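Long-range contacts in probable TonB-dependent siderophore receptor PiuA (Acinetobacter baumannii, PDB 5FP1), which probably takes part in the first step of iron uptake, binding iron-chelating siderophores at the outer membrane, and may bind ferric enterobactin with micromolar affinity: residues Leu434-Leu439 / Thr469-Ile474; Ile484-Ala489 / Gln521-Gly526; Ile542-Lys547 / Lys566-Glu571. One frame throughout, in Å; residues are numbered along the deposited sequence.

Interaction 1 of 3, residues Leu434-Leu439 / Thr469-Ile474; sequences LLDLGL and TYQAGI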
loop_
_atom_site.group_PDB
_atom_site.type_symbol
_atom_site.label_atom_id
_atom_site.label_comp_id
_atom_site.label_asym_id
_atom_site.label_seq_id
_atom_site.Cartn_x
_atom_site.Cartn_y
_atom_site.Cartn_z
ATOM N N LEU A 434 -19.172 -19.978 16.406
ATOM C CA LEU A 434 -18.337 -20.244 15.208
ATOM C C LEU A 434 -16.869 -20.373 15.576
ATOM O O LEU A 434 -16.321 -19.490 16.226
ATOM C CB LEU A 434 -18.463 -19.123 14.185
ATOM C CG LEU A 434 -19.863 -18.586 13.929
ATOM C CD1 LEU A 434 -19.800 -17.355 13.040
ATOM C CD2 LEU A 434 -20.723 -19.654 13.301
ATOM N N LEU A 435 -16.254 -21.484 15.179
ATOM C CA LEU A 435 -14.840 -21.735 15.406
ATOM C C LEU A 435 -14.068 -21.489 14.096
ATOM O O LEU A 435 -14.319 -22.153 13.095
ATOM C CB LEU A 435 -14.631 -23.167 15.834
ATOM C CG LEU A 435 -13.191 -23.605 16.058
ATOM C CD1 LEU A 435 -12.519 -22.760 17.135
ATOM C CD2 LEU A 435 -13.156 -25.092 16.415
ATOM N N ASP A 436 -13.184 -20.497 14.098
ATOM C CA ASP A 436 -12.420 -20.131 12.886
ATOM C C ASP A 436 -11.014 -20.710 12.967
ATOM O O ASP A 436 -10.334 -20.546 13.991
ATOM C CB ASP A 436 -12.336 -18.607 12.786
ATOM C CG ASP A 436 -11.856 -18.136 11.395
ATOM O OD1 ASP A 436 -12.614 -18.292 10.403
ATOM O OD2 ASP A 436 -10.712 -17.633 11.322
ATOM N N LEU A 437 -10.577 -21.427 11.930
ATOM C CA LEU A 437 -9.273 -22.082 11.963
ATOM C C LEU A 437 -8.537 -21.843 10.661
ATOM O O LEU A 437 -9.134 -21.851 9.587
ATOM C CB LEU A 437 -9.424 -23.584 12.151
ATOM C CG LEU A 437 -10.204 -24.001 13.422
ATOM C CD1 LEU A 437 -10.577 -25.465 13.306
ATOM C CD2 LEU A 437 -9.403 -23.748 14.681
ATOM N N GLY A 438 -7.228 -21.704 10.760
ATOM C CA GLY A 438 -6.392 -21.661 9.560
ATOM C C GLY A 438 -5.017 -22.170 9.886
ATOM O O GLY A 438 -4.486 -21.934 10.992
ATOM N N LEU A 439 -4.436 -22.869 8.921
ATOM C CA LEU A 439 -3.116 -23.456 9.062
ATOM C C LEU A 439 -2.437 -23.420 7.693
ATOM O O LEU A 439 -3.028 -23.829 6.716
ATOM C CB LEU A 439 -3.270 -24.902 9.533
ATOM C CG LEU A 439 -2.027 -25.708 9.837
ATOM C CD1 LEU A 439 -1.193 -25.086 10.938
ATOM C CD2 LEU A 439 -2.457 -27.114 10.237
ATOM N N THR A 469 2.293 -21.200 9.738
ATOM C CA THR A 469 1.581 -20.135 10.405
ATOM C C THR A 469 0.126 -20.539 10.594
ATOM O O THR A 469 -0.381 -21.484 9.944
ATOM C CB THR A 469 1.659 -18.808 9.621
ATOM O OG1 THR A 469 1.174 -18.996 8.295
ATOM C CG2 THR A 469 3.079 -18.351 9.559
ATOM N N TYR A 470 -0.546 -19.857 11.510
ATOM C CA TYR A 470 -1.920 -20.218 11.775
ATOM C C TYR A 470 -2.800 -19.126 12.308
ATOM O O TYR A 470 -2.364 -18.013 12.593
ATOM C CB TYR A 470 -1.945 -21.441 12.698
ATOM C CG TYR A 470 -1.335 -21.213 14.060
ATOM C CD1 TYR A 470 0.034 -21.384 14.273
ATOM C CD2 TYR A 470 -2.130 -20.889 15.147
ATOM C CE1 TYR A 470 0.590 -21.185 15.534
ATOM C CE2 TYR A 470 -1.585 -20.708 16.416
ATOM C CZ TYR A 470 -0.226 -20.844 16.603
ATOM O OH TYR A 470 0.306 -20.656 17.873
ATOM N N GLN A 471 -4.080 -19.456 12.413
ATOM C CA GLN A 471 -5.044 -18.586 13.013
ATOM C C GLN A 471 -6.085 -19.433 13.725
ATOM O O GLN A 471 -6.428 -20.525 13.265
ATOM C CB GLN A 471 -5.714 -17.671 11.981
ATOM C CG GLN A 471 -6.737 -18.283 11.066
ATOM C CD GLN A 471 -7.148 -17.331 9.931
ATOM O OE1 GLN A 471 -6.306 -16.671 9.330
ATOM N NE2 GLN A 471 -8.440 -17.265 9.640
ATOM N N ALA A 472 -6.582 -18.913 14.837
ATOM C CA ALA A 472 -7.655 -19.552 15.582
ATOM C C ALA A 472 -8.515 -18.472 16.184
ATOM O O ALA A 472 -8.003 -17.526 16.805
ATOM C CB ALA A 472 -7.071 -20.431 16.692
ATOM N N GLY A 473 -9.824 -18.592 16.021
ATOM C CA GLY A 473 -10.714 -17.639 16.642
ATOM C C GLY A 473 -12.044 -18.277 17.021
ATOM O O GLY A 473 -12.453 -19.276 16.432
ATOM N N ILE A 474 -12.699 -17.691 18.011
ATOM C CA ILE A 474 -14.071 -18.063 18.355
ATOM C C ILE A 474 -14.947 -16.843 18.275
ATOM O O ILE A 474 -14.604 -15.799 18.825
ATOM C CB ILE A 474 -14.139 -18.606 19.774
ATOM C CG1 ILE A 474 -13.271 -19.862 19.873
ATOM C CG2 ILE A 474 -15.601 -18.888 20.142
ATOM C CD1 ILE A 474 -13.047 -20.339 21.290
#
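Asp436 and Gln471 meet diagonally across two antiparallel strands, on the polar inner face of a TonB-dependent receptor barrel wall whose other face is apolar. Gln471 NE2 donates to Asp436 OD2 at 2.9 Å, reaching the carboxylate on its syn side. The bond is bent, 141° at the hydrogen, and the amide and carboxylate planes stand 35° apart. Gln471 can make it because CG sits between its backbone N and carbonyl carbon (chi1 75°), which lays the extended chain over Gly438; Gln471 CG comes within 3.7 Å of Gly438 CA. The other carboxylate oxygen of Asp436 is taken by Asn426 of the preceding strand. This face turns to the barrel interior, where Gln471 touches Ala126 and Met127 of the plug.

On the opposite face the side chains are apolar or aromatic. Leu435 CD1 packs at 4.1 Å from Ile474 CG1, and Leu439 CD1 lies equally far from the CB of Tyr470; bound detergent touches both Ile474 and Tyr470. Between the faces, Asp436 pairs with Gly473 and Gly438 with Gln471 through backbone hydrogen bonds, among them Asp436 N to Gly473 O at 2.7 Å. Held by Gln471 and Asn426 from the strands on either side, the carboxylate is fixed in rotation and ties three successive strands together on the inner face; the two neutral amides probably stabilise its negative charge without neutralising it.

Interaction 2 of 3, residues Ile484-Ala489 / Gln521-Gly526; sequences IYTSYA and QTFEIG. With C8E ((hydroxyethyloxy)tri(ethyloxy)octane), chain C; C8E ((hydroxyethyloxy)tri(ethyloxy)octane), chain F.
Tyr485 OH donates to Glu524 OE2 at 2.6 Å, using the anti lone pair of the carboxylate, while Ser43 also bonds to OE2 and Arg88 forms a salt bridge with OE1. The phenol thus joins a polar cluster between barrel wall and plug. On the other face of the strands, Tyr488 OH donates to Gln521 OE1 at 2.5 Å; the acceptor lies at the ring edge, in its plane, with the amide turned 70° from the ring. Gln521 NE2 goes on to Glu546 of the next strand.

Ser487 OG bonds to Pro41 O and accepts from a water, which also donates to Thr522 O.

The strands are neighbours in the antiparallel transmembrane barrel, and paired backbone hydrogen bonds link Tyr485 with Gly526, Ser487 with Glu524 and Ala489 with Thr522. Gly526 gives Tyr485 a flat bed: with CG between backbone N and carbonyl carbon (chi1 70°), the ring folds over the partner strand, and Gly526 CA makes a CH-pi contact 3.8 Å from its centroid.

Farther out, on the lipid-facing side, Thr486 CG2 packs against Phe523 CE1 at 3.5 Å. The alkyl chain of one detergent molecule lies over a face of the Tyr488 ring, and a second reaches Ile484 CG2 and Ile525 CG2.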
loop_
_atom_site.group_PDB
_atom_site.type_symbol
_atom_site.label_atom_id
_atom_site.label_comp_id
_atom_site.label_asym_id
_atom_site.label_seq_id
_atom_site.Cartn_x
_atom_site.Cartn_y
_atom_site.Cartn_z
ATOM N N ILE A 484 -19.211 -11.299 19.020
ATOM C CA ILE A 484 -18.149 -10.978 19.961
ATOM C C ILE A 484 -17.123 -12.057 19.774
ATOM O O ILE A 484 -17.474 -13.254 19.702
ATOM C CB ILE A 484 -18.613 -10.991 21.440
ATOM C CG1 ILE A 484 -19.869 -10.160 21.633
ATOM C CG2 ILE A 484 -17.530 -10.409 22.331
ATOM C CD1 ILE A 484 -20.522 -10.431 22.987
ATOM N N TYR A 485 -15.849 -11.672 19.653
ATOM C CA TYR A 485 -14.843 -12.654 19.315
ATOM C C TYR A 485 -13.534 -12.430 19.995
ATOM O O TYR A 485 -13.246 -11.332 20.489
ATOM C CB TYR A 485 -14.637 -12.718 17.784
ATOM C CG TYR A 485 -13.970 -11.479 17.215
ATOM C CD1 TYR A 485 -12.573 -11.384 17.127
ATOM C CD2 TYR A 485 -14.730 -10.402 16.793
ATOM C CE1 TYR A 485 -11.954 -10.233 16.610
ATOM C CE2 TYR A 485 -14.132 -9.259 16.266
ATOM C CZ TYR A 485 -12.744 -9.184 16.176
ATOM O OH TYR A 485 -12.194 -8.018 15.696
ATOM N N THR A 486 -12.758 -13.509 20.011
ATOM C CA THR A 486 -11.354 -13.527 20.419
ATOM C C THR A 486 -10.610 -14.276 19.334
ATOM O O THR A 486 -11.078 -15.322 18.883
ATOM C CB THR A 486 -11.154 -14.332 21.727
ATOM O OG1 THR A 486 -12.052 -13.856 22.731
ATOM C CG2 THR A 486 -9.718 -14.203 22.219
ATOM N N SER A 487 -9.432 -13.794 18.945
ATOM C CA SER A 487 -8.638 -14.527 17.971
ATOM C C SER A 487 -7.152 -14.350 18.140
ATOM O O SER A 487 -6.676 -13.398 18.745
ATOM C CB SER A 487 -9.061 -14.161 16.540
ATOM O OG SER A 487 -8.682 -12.835 16.234
ATOM N N TYR A 488 -6.435 -15.311 17.601
ATOM C CA TYR A 488 -4.994 -15.316 17.609
ATOM C C TYR A 488 -4.495 -15.711 16.222
ATOM O O TYR A 488 -4.981 -16.663 15.622
ATOM C CB TYR A 488 -4.481 -16.297 18.660
ATOM C CG TYR A 488 -2.985 -16.400 18.710
ATOM C CD1 TYR A 488 -2.217 -15.420 19.305
ATOM C CD2 TYR A 488 -2.340 -17.464 18.107
ATOM C CE1 TYR A 488 -0.829 -15.518 19.334
ATOM C CE2 TYR A 488 -0.964 -17.571 18.130
ATOM C CZ TYR A 488 -0.215 -16.596 18.740
ATOM O OH TYR A 488 1.167 -16.723 18.738
ATOM N N ALA A 489 -3.487 -15.009 15.726
ATOM C CA ALA A 489 -2.944 -15.307 14.379
ATOM C C ALA A 489 -1.471 -14.976 14.346
ATOM O O ALA A 489 -1.014 -14.042 15.043
ATOM C CB ALA A 489 -3.696 -14.519 13.311
ATOM N N GLN A 521 2.858 -11.851 15.795
ATOM C CA GLN A 521 1.574 -12.382 16.194
ATOM C C GLN A 521 0.599 -11.276 16.552
ATOM O O GLN A 521 0.988 -10.153 16.912
ATOM C CB GLN A 521 1.756 -13.373 17.357
ATOM C CG GLN A 521 2.281 -12.682 18.605
ATOM C CD GLN A 521 2.693 -13.621 19.733
ATOM O OE1 GLN A 521 2.638 -14.841 19.620
ATOM N NE2 GLN A 521 3.107 -13.038 20.831
ATOM N N THR A 522 -0.691 -11.598 16.440
ATOM C CA THR A 522 -1.756 -10.714 16.851
ATOM C C THR A 522 -2.737 -11.449 17.760
ATOM O O THR A 522 -3.223 -12.535 17.419
ATOM C CB THR A 522 -2.511 -10.161 15.629
ATOM O OG1 THR A 522 -1.629 -9.330 14.859
ATOM C CG2 THR A 522 -3.748 -9.342 16.044
ATOM N N PHE A 523 -2.963 -10.869 18.931
ATOM C CA PHE A 523 -4.067 -11.276 19.825
ATOM C C PHE A 523 -5.132 -10.184 19.788
ATOM O O PHE A 523 -4.842 -9.005 20.006
ATOM C CB PHE A 523 -3.582 -11.477 21.272
ATOM C CG PHE A 523 -4.743 -11.779 22.229
ATOM C CD1 PHE A 523 -5.324 -13.044 22.241
ATOM C CD2 PHE A 523 -5.309 -10.783 23.013
ATOM C CE1 PHE A 523 -6.395 -13.333 23.083
ATOM C CE2 PHE A 523 -6.392 -11.057 23.844
ATOM C CZ PHE A 523 -6.933 -12.334 23.875
ATOM N N GLU A 524 -6.373 -10.546 19.492
ATOM C CA GLU A 524 -7.428 -9.552 19.340
ATOM C C GLU A 524 -8.737 -10.030 19.976
ATOM O O GLU A 524 -9.081 -11.215 19.928
ATOM C CB GLU A 524 -7.685 -9.289 17.871
ATOM C CG GLU A 524 -8.698 -8.203 17.543
ATOM C CD GLU A 524 -8.595 -7.731 16.094
ATOM O OE1 GLU A 524 -7.460 -7.403 15.689
ATOM O OE2 GLU A 524 -9.628 -7.688 15.371
ATOM N N ILE A 525 -9.431 -9.076 20.575
ATOM C CA ILE A 525 -10.797 -9.256 20.997
ATOM C C ILE A 525 -11.588 -8.159 20.363
ATOM O O ILE A 525 -11.128 -7.018 20.246
ATOM C CB ILE A 525 -10.916 -9.192 22.530
ATOM C CG1 ILE A 525 -10.273 -7.941 23.080
ATOM C CG2 ILE A 525 -10.237 -10.383 23.143
ATOM C CD1 ILE A 525 -10.467 -7.801 24.573
ATOM N N GLY A 526 -12.792 -8.489 19.936
ATOM C CA GLY A 526 -13.600 -7.514 19.277
ATOM C C GLY A 526 -15.086 -7.798 19.272
ATOM O O GLY A 526 -15.555 -8.871 19.711
HETATM C C1 C8E C . -11.676 -17.375 24.621
HETATM C C2 C8E C . -13.135 -17.675 24.354
HETATM C C3 C8E C . -13.637 -16.808 23.222
HETATM C C4 C8E C . -15.096 -16.482 23.373
HETATM C C5 C8E C . -15.566 -15.464 22.362
HETATM C C6 C8E C . -14.894 -14.125 22.552
HETATM C C7 C8E C . -15.597 -13.262 23.547
HETATM C C8 C8E C . -14.625 -12.244 24.122
HETATM O O9 C8E C . -13.942 -12.897 25.195
HETATM C C10 C8E C . -12.692 -12.301 25.558
HETATM C C11 C8E C . -12.929 -11.059 26.397
HETATM O O12 C8E C . -13.804 -10.177 25.705
HETATM C C13 C8E C . -14.053 -9.006 26.486
HETATM C C14 C8E C . -14.934 -8.040 25.708
HETATM O O15 C8E C . -16.312 -8.264 26.006
HETATM C C16 C8E C . -16.841 -7.273 26.892
HETATM C C17 C8E C . -18.340 -7.132 26.690
HETATM O O18 C8E C . -18.613 -7.239 25.297
HETATM C C1 C8E F . -5.069 -20.274 20.965
HETATM C C2 C8E F . -3.603 -20.650 20.893
HETATM C C3 C8E F . -2.711 -19.610 21.571
HETATM C C4 C8E F . -1.246 -20.050 21.544
HETATM C C5 C8E F . -0.352 -19.018 22.217
HETATM C C6 C8E F . 1.089 -19.115 21.745
HETATM C C7 C8E F . 1.889 -17.959 22.346
HETATM C C8 C8E F . 3.363 -18.313 22.506
HETATM O O9 C8E F . 4.152 -17.156 22.249
HETATM O O HOH W 1 -5.973 -12.282 15.729
#

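Interaction 3 of 3, residues Ile542-Lys547 / Lys566-Glu571; sequences IFRTEK and KVDGFE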
loop_
_atom_site.group_PDB
_atom_site.type_symbol
_atom_site.label_atom_id
_atom_site.label_comp_id
_atom_site.label_asym_id
_atom_site.label_seq_id
_atom_site.Cartn_x
_atom_site.Cartn_y
_atom_site.Cartn_z
ATOM N N ILE A 542 -9.748 -4.515 20.131
ATOM C CA ILE A 542 -8.642 -4.213 21.014
ATOM C C ILE A 542 -7.650 -5.320 20.741
ATOM O O ILE A 542 -8.032 -6.474 20.616
ATOM C CB ILE A 542 -9.084 -4.255 22.499
ATOM C CG1 ILE A 542 -9.982 -3.072 22.805
ATOM C CG2 ILE A 542 -7.886 -4.266 23.432
ATOM C CD1 ILE A 542 -9.201 -1.810 23.072
ATOM N N PHE A 543 -6.367 -4.985 20.643
ATOM C CA PHE A 543 -5.399 -5.951 20.141
ATOM C C PHE A 543 -3.994 -5.652 20.601
ATOM O O PHE A 543 -3.661 -4.521 20.959
ATOM C CB PHE A 543 -5.430 -5.992 18.602
ATOM C CG PHE A 543 -5.244 -4.640 17.976
ATOM C CD1 PHE A 543 -3.987 -4.131 17.732
ATOM C CD2 PHE A 543 -6.342 -3.879 17.647
ATOM C CE1 PHE A 543 -3.844 -2.863 17.182
ATOM C CE2 PHE A 543 -6.214 -2.616 17.110
ATOM C CZ PHE A 543 -4.963 -2.112 16.869
ATOM N N ARG A 544 -3.174 -6.682 20.587
ATOM C CA ARG A 544 -1.735 -6.536 20.558
ATOM C C ARG A 544 -1.216 -7.221 19.296
ATOM O O ARG A 544 -1.407 -8.434 19.095
ATOM C CB ARG A 544 -1.058 -7.113 21.782
ATOM C CG ARG A 544 0.472 -7.043 21.673
ATOM C CD ARG A 544 1.146 -7.471 22.972
ATOM N NE ARG A 544 0.802 -6.523 24.016
ATOM C CZ ARG A 544 0.930 -6.741 25.319
ATOM N NH1 ARG A 544 1.425 -7.870 25.770
ATOM N NH2 ARG A 544 0.550 -5.823 26.170
ATOM N N THR A 545 -0.643 -6.406 18.424
ATOM C CA THR A 545 0.005 -6.860 17.172
ATOM C C THR A 545 1.471 -6.546 17.357
ATOM O O THR A 545 1.838 -5.391 17.649
ATOM C CB THR A 545 -0.588 -6.141 15.955
ATOM O OG1 THR A 545 -1.917 -6.645 15.697
ATOM C CG2 THR A 545 0.297 -6.335 14.679
ATOM N N GLU A 546 2.311 -7.570 17.278
ATOM C CA GLU A 546 3.685 -7.436 17.667
ATOM C C GLU A 546 4.604 -8.290 16.858
ATOM O O GLU A 546 4.215 -9.344 16.345
ATOM C CB GLU A 546 3.879 -7.797 19.151
ATOM C CG GLU A 546 3.560 -9.231 19.478
ATOM C CD GLU A 546 3.646 -9.534 20.975
ATOM O OE1 GLU A 546 4.579 -9.033 21.642
ATOM O OE2 GLU A 546 2.764 -10.265 21.468
ATOM N N LYS A 547 5.851 -7.851 16.798
ATOM C CA LYS A 547 6.903 -8.650 16.186
ATOM C C LYS A 547 7.894 -9.016 17.284
ATOM O O LYS A 547 8.840 -8.274 17.565
ATOM C CB LYS A 547 7.577 -7.904 15.038
ATOM C CG LYS A 547 8.513 -8.784 14.246
ATOM C CD LYS A 547 9.324 -8.003 13.235
ATOM C CE LYS A 547 8.517 -7.554 12.050
ATOM N NZ LYS A 547 9.389 -6.737 11.128
ATOM N N LYS A 566 6.095 -3.901 19.715
ATOM C CA LYS A 566 4.683 -4.195 19.872
ATOM C C LYS A 566 3.819 -2.981 19.731
ATOM O O LYS A 566 4.249 -1.853 19.986
ATOM C CB LYS A 566 4.376 -4.858 21.213
ATOM C CG LYS A 566 4.574 -3.954 22.402
ATOM C CD LYS A 566 4.051 -4.674 23.654
ATOM C CE LYS A 566 4.472 -3.970 24.929
ATOM N NZ LYS A 566 3.402 -3.025 25.300
ATOM N N VAL A 567 2.578 -3.233 19.311
ATOM C CA VAL A 567 1.581 -2.208 19.187
ATOM C C VAL A 567 0.327 -2.677 19.929
ATOM O O VAL A 567 -0.293 -3.678 19.539
ATOM C CB VAL A 567 1.230 -1.912 17.697
ATOM C CG1 VAL A 567 0.167 -0.837 17.599
ATOM C CG2 VAL A 567 2.451 -1.494 16.901
ATOM N N ASP A 568 -0.023 -1.978 21.017
ATOM C CA ASP A 568 -1.282 -2.206 21.728
ATOM C C ASP A 568 -2.289 -1.170 21.265
ATOM O O ASP A 568 -2.059 0.050 21.377
ATOM C CB ASP A 568 -1.056 -2.075 23.255
ATOM C CG ASP A 568 -0.225 -3.215 23.828
ATOM O OD1 ASP A 568 -0.348 -4.347 23.324
ATOM O OD2 ASP A 568 0.572 -2.977 24.763
ATOM N N GLY A 569 -3.394 -1.611 20.727
ATOM C CA GLY A 569 -4.261 -0.687 20.053
ATOM C C GLY A 569 -5.733 -0.953 20.160
ATOM O O GLY A 569 -6.173 -2.015 20.639
ATOM N N PHE A 570 -6.465 0.026 19.665
ATOM C CA PHE A 570 -7.914 0.026 19.610
ATOM C C PHE A 570 -8.358 0.593 18.272
ATOM O O PHE A 570 -7.818 1.604 17.787
ATOM C CB PHE A 570 -8.460 0.882 20.758
ATOM C CG PHE A 570 -9.922 1.160 20.660
ATOM C CD1 PHE A 570 -10.841 0.153 20.838
ATOM C CD2 PHE A 570 -10.380 2.440 20.445
ATOM C CE1 PHE A 570 -12.202 0.414 20.786
ATOM C CE2 PHE A 570 -11.737 2.706 20.362
ATOM C CZ PHE A 570 -12.648 1.688 20.532
ATOM N N GLU A 571 -9.331 -0.057 17.650
ATOM C CA GLU A 571 -9.863 0.419 16.387
ATOM C C GLU A 571 -11.385 0.412 16.486
ATOM O O GLU A 571 -11.981 -0.516 17.040
ATOM C CB GLU A 571 -9.432 -0.494 15.198
ATOM C CG GLU A 571 -7.985 -0.347 14.752
ATOM C CD GLU A 571 -7.409 -1.557 13.977
ATOM O OE1 GLU A 571 -8.124 -2.572 13.731
ATOM O OE2 GLU A 571 -6.202 -1.501 13.667
#
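A beta hairpin of the barrel wall joins these strands, with a salt-bridge network of Arg544, Asp568 and Lys566 on one face and an aromatic ring laid over a glycine on the other. Arg544 and Asp568 run side by side, and the guanidinium grips the carboxylate side-on. Arg544 NE to Asp568 OD1 is short and straight, 2.6 Å and 171°, within the guanidinium plane and on the syn lone pair of the oxygen. Arg544 NH2 reaches Asp568 OD2 at 3.2 Å, and Lys566 NZ meets that same OD2 at 2.9 Å from the opposite face of the carboxylate. Lys566 gets there by bending at its end (chi4 92°), its CD passing over a face of the guanidinium. Along the same outer face, Ile542 CD1 packs against Phe570 CD1 at 3.4 Å.

On the inner face, the Phe543 ring spreads over Gly569, whose CA stands 3.9 Å from the ring centroid in a CH-pi contact. The side chain of Glu571 crosses that of Phe543 at about a right angle, bringing OE2 within 3.5 Å of Phe543 CZ, while its carboxylate forms a salt bridge with Arg88, which also makes a cation-pi contact with Phe543.

Two cations sharing Asp568 from opposite faces would probably stabilise its ionised form, joining both strands on the outer face.

The three contacts follow one another round a single stretch of barrel wall. Interactions 1 and 2 have centres 10 Å apart and join where the 459-476 and 482-493 strands pair: Ala472 O lies 2.8 Å from Tyr488 N, a probable hydrogen bond. Interactions 2 and 3 are equally spaced; there Ile525 O is 2.9 Å from Ile542 N, and Thr522 OG1 lies 2.8 Å from Thr545 OG1, each a probable hydrogen bond. Interactions 1 and 3, about 18 Å apart between centres, do not touch. Inside the barrel Arg88 ties the last two together, forming salt bridges with both Glu524 and Glu571, whereas bound detergent lies along the outer surface of the first two.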